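Local coordinates for protein citrate lyase, subunit 1 (Methanosaeta concilii, PDB 6HXI) that probably catalyses the ATP-driven cleavage of citrate with coenzyme A to acetyl-CoA and oxaloacetate, as one subunit of an ATP citrate lyase, at residues T265-E270 with D297-Y302. Residues are numbered along the deposited sequence; the frame is centred on the assembly and turned at random.
Sequences TILNPE and DEMANY
The carbonyl of Asp297 takes a hydrogen bond from the side-chain amide of Asn268, with ND2 2.9 Å from O and nearly in line with the C=O, though the bond is bent at the hydrogen (132°) and the carbonyl lies off the amide plane. Asn268 extends this far because its CG is anti to the backbone N (chi1 -178°); its OD1 receives a weak bond from Glu270 N, so both ends of the amide are engaged. Leu267 lies over the backbone from Met299 to Asn301, its CB against Met299 O and its CD1 3.6 Å from Asn301 C, while Met299 sends its own end toward helix 280-292. Ala300 O accepts from both Leu267 N and Asn268 N, each 3.1 Å away and above the same face of the carbonyl plane: the pattern of a classic beta bulge, where the regular pairing ends. Asn301, the non-hydrogen-bonded partner of Ile266, lays its CB 3.4 Å from Thr265 O and bonds through OD1 to Thr275 N. Tyr302 and Thr265 form a reciprocal backbone pair, N to O 2.9 Å each way; the tyrosine OH hydrogen-bonds Ser283 OG of helix 280-292 and Gly274 N of a neighbouring alpha subunit. Backbone bonds thus dominate the end of antiparallel pair 261-266/301-306, Asn268 adding one side-chain bond beyond the bulge.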
ATOM      1  N   THR C 265      27.153 -17.583 -50.907  1.00 52.51           N
ATOM      2  CA  THR C 265      27.261 -17.597 -52.368  1.00 53.56           C
ATOM      3  C   THR C 265      27.437 -19.054 -52.792  1.00 58.64           C
ATOM      4  O   THR C 265      28.448 -19.677 -52.452  1.00 58.17           O
ATOM      5  CB  THR C 265      28.448 -16.710 -52.853  1.00 62.31           C
ATOM      6  OG1 THR C 265      28.332 -15.387 -52.314  1.00 64.90           O
ATOM      7  CG2 THR C 265      28.567 -16.651 -54.382  1.00 57.85           C
ATOM      8  N   ILE C 266      26.469 -19.597 -53.532  1.00 57.15           N
ATOM      9  CA  ILE C 266      26.584 -20.965 -54.041  1.00 58.74           C
ATOM     10  C   ILE C 266      27.445 -20.914 -55.299  1.00 63.39           C
ATOM     11  O   ILE C 266      27.171 -20.126 -56.216  1.00 63.13           O
ATOM     12  CB  ILE C 266      25.212 -21.664 -54.276  1.00 63.11           C
ATOM     13  CG1 ILE C 266      24.297 -21.518 -53.045  1.00 62.47           C
ATOM     14  CG2 ILE C 266      25.413 -23.149 -54.654  1.00 65.16           C
ATOM     15  CD1 ILE C 266      22.809 -21.674 -53.349  1.00 75.37           C
ATOM     16  N   LEU C 267      28.512 -21.727 -55.315  1.00 60.67           N
ATOM     17  CA  LEU C 267      29.448 -21.808 -56.435  1.00 61.07           C
ATOM     18  C   LEU C 267      29.103 -23.010 -57.313  1.00 68.53           C
ATOM     19  O   LEU C 267      29.165 -22.915 -58.541  1.00 69.78           O
ATOM     20  CB  LEU C 267      30.903 -21.936 -55.937  1.00 60.33           C
ATOM     21  CG  LEU C 267      31.432 -20.913 -54.926  1.00 62.85           C
ATOM     22  CD1 LEU C 267      32.778 -21.343 -54.363  1.00 63.13           C
ATOM     23  CD2 LEU C 267      31.570 -19.540 -55.539  1.00 65.58           C
ATOM     24  N   ASN C 268      28.757 -24.146 -56.677  1.00 65.50           N
ATOM     25  CA  ASN C 268      28.436 -25.402 -57.353  1.00 66.68           C
ATOM     26  C   ASN C 268      27.465 -26.219 -56.469  1.00 68.35           C
ATOM     27  O   ASN C 268      27.915 -26.802 -55.483  1.00 67.45           O
ATOM     28  CB  ASN C 268      29.742 -26.178 -57.601  1.00 68.35           C
ATOM     29  CG  ASN C 268      29.626 -27.501 -58.336  1.00 81.65           C
ATOM     30  OD1 ASN C 268      28.544 -28.078 -58.521  1.00 75.59           O
ATOM     31  ND2 ASN C 268      30.769 -28.035 -58.731  1.00 68.11           N
ATOM     32  N   PRO C 269      26.148 -26.300 -56.806  1.00 63.15           N
ATOM     33  CA  PRO C 269      25.218 -27.108 -55.975  1.00 62.38           C
ATOM     34  C   PRO C 269      25.611 -28.591 -55.830  1.00 67.74           C
ATOM     35  O   PRO C 269      25.377 -29.180 -54.768  1.00 66.78           O
ATOM     36  CB  PRO C 269      23.864 -26.970 -56.693  1.00 64.64           C
ATOM     37  CG  PRO C 269      24.010 -25.821 -57.612  1.00 68.58           C
ATOM     38  CD  PRO C 269      25.457 -25.691 -57.961  1.00 64.42           C
ATOM     39  N   GLU C 270      26.231 -29.179 -56.884  1.00 65.19           N
ATOM     40  CA  GLU C 270      26.668 -30.578 -56.902  1.00 67.19           C
ATOM     41  C   GLU C 270      28.080 -30.811 -56.303  1.00 71.60           C
ATOM     42  O   GLU C 270      28.629 -31.912 -56.433  1.00 74.87           O
ATOM     43  CB  GLU C 270      26.565 -31.181 -58.327  1.00 71.54           C
ATOM     44  CG  GLU C 270      25.206 -31.032 -59.002  1.00 84.00           C
ATOM     45  CD  GLU C 270      24.003 -31.404 -58.160  1.00103.33           C
ATOM     46  OE1 GLU C 270      23.943 -32.559 -57.679  1.00 98.83           O
ATOM     47  OE2 GLU C 270      23.120 -30.533 -57.982  1.00 88.76           O
ATOM     48  N   ASP C 297      36.871 -27.232 -57.911  1.00 77.25           N
ATOM     49  CA  ASP C 297      35.717 -27.827 -58.562  1.00 78.25           C
ATOM     50  C   ASP C 297      34.726 -28.364 -57.522  1.00 79.05           C
ATOM     51  O   ASP C 297      33.523 -28.180 -57.684  1.00 77.72           O
ATOM     52  CB  ASP C 297      36.169 -28.948 -59.515  1.00 83.86           C
ATOM     53  CG  ASP C 297      37.306 -28.589 -60.470  1.00105.85           C
ATOM     54  OD1 ASP C 297      37.539 -27.370 -60.699  1.00107.02           O
ATOM     55  OD2 ASP C 297      37.953 -29.523 -61.000  1.00115.29           O
ATOM     56  N   GLU C 298      35.233 -28.987 -56.437  1.00 74.58           N
ATOM     57  CA  GLU C 298      34.374 -29.515 -55.379  1.00 73.66           C
ATOM     58  C   GLU C 298      33.907 -28.453 -54.368  1.00 76.68           C
ATOM     59  O   GLU C 298      33.076 -28.756 -53.501  1.00 76.50           O
ATOM     60  CB  GLU C 298      35.007 -30.720 -54.675  1.00 75.63           C
ATOM     61  CG  GLU C 298      35.029 -31.981 -55.533  1.00 91.49           C
ATOM     62  CD  GLU C 298      33.764 -32.419 -56.262  1.00111.33           C
ATOM     63  OE1 GLU C 298      32.645 -32.045 -55.839  1.00 95.88           O
ATOM     64  OE2 GLU C 298      33.902 -33.172 -57.252  1.00107.27           O
ATOM     65  N   MET C 299      34.405 -27.214 -54.485  1.00 72.04           N
ATOM     66  CA  MET C 299      33.982 -26.140 -53.588  1.00 69.30           C
ATOM     67  C   MET C 299      32.563 -25.717 -53.924  1.00 69.83           C
ATOM     68  O   MET C 299      32.332 -24.976 -54.881  1.00 70.08           O
ATOM     69  CB  MET C 299      34.945 -24.969 -53.623  1.00 71.25           C
ATOM     70  CG  MET C 299      35.488 -24.666 -52.280  1.00 74.92           C
ATOM     71  SD  MET C 299      36.213 -23.029 -52.233  1.00 79.43           S
ATOM     72  CE  MET C 299      37.678 -23.356 -52.950  1.00 77.80           C
ATOM     73  N   ALA C 300      31.614 -26.258 -53.163  1.00 63.90           N
ATOM     74  CA  ALA C 300      30.187 -26.047 -53.342  1.00 63.53           C
ATOM     75  C   ALA C 300      29.681 -24.637 -53.037  1.00 66.00           C
ATOM     76  O   ALA C 300      28.628 -24.238 -53.560  1.00 65.88           O
ATOM     77  CB  ALA C 300      29.425 -27.056 -52.525  1.00 64.65           C
ATOM     78  N   ASN C 301      30.405 -23.891 -52.180  1.00 60.27           N
ATOM     79  CA  ASN C 301      29.988 -22.542 -51.801  1.00 58.66           C
ATOM     80  C   ASN C 301      31.108 -21.717 -51.175  1.00 62.15           C
ATOM     81  O   ASN C 301      32.136 -22.268 -50.758  1.00 63.75           O
ATOM     82  CB  ASN C 301      28.837 -22.621 -50.779  1.00 55.23           C
ATOM     83  CG  ASN C 301      29.298 -23.029 -49.392  1.00 69.26           C
ATOM     84  OD1 ASN C 301      29.820 -24.124 -49.173  1.00 64.62           O
ATOM     85  ND2 ASN C 301      29.158 -22.142 -48.436  1.00 55.43           N
ATOM     86  N   TYR C 302      30.875 -20.396 -51.076  1.00 55.05           N
ATOM     87  CA  TYR C 302      31.697 -19.442 -50.344  1.00 52.74           C
ATOM     88  C   TYR C 302      30.725 -18.782 -49.389  1.00 59.49           C
ATOM     89  O   TYR C 302      29.801 -18.091 -49.816  1.00 59.37           O
ATOM     90  CB  TYR C 302      32.436 -18.382 -51.207  1.00 52.72           C
ATOM     91  CG  TYR C 302      33.027 -17.309 -50.320  1.00 52.30           C
ATOM     92  CD1 TYR C 302      34.194 -17.544 -49.596  1.00 53.25           C
ATOM     93  CD2 TYR C 302      32.324 -16.136 -50.053  1.00 53.01           C
ATOM     94  CE1 TYR C 302      34.651 -16.636 -48.643  1.00 50.79           C
ATOM     95  CE2 TYR C 302      32.765 -15.228 -49.087  1.00 52.88           C
ATOM     96  CZ  TYR C 302      33.950 -15.466 -48.412  1.00 58.30           C
ATOM     97  OH  TYR C 302      34.413 -14.551 -47.493  1.00 59.81           O
TER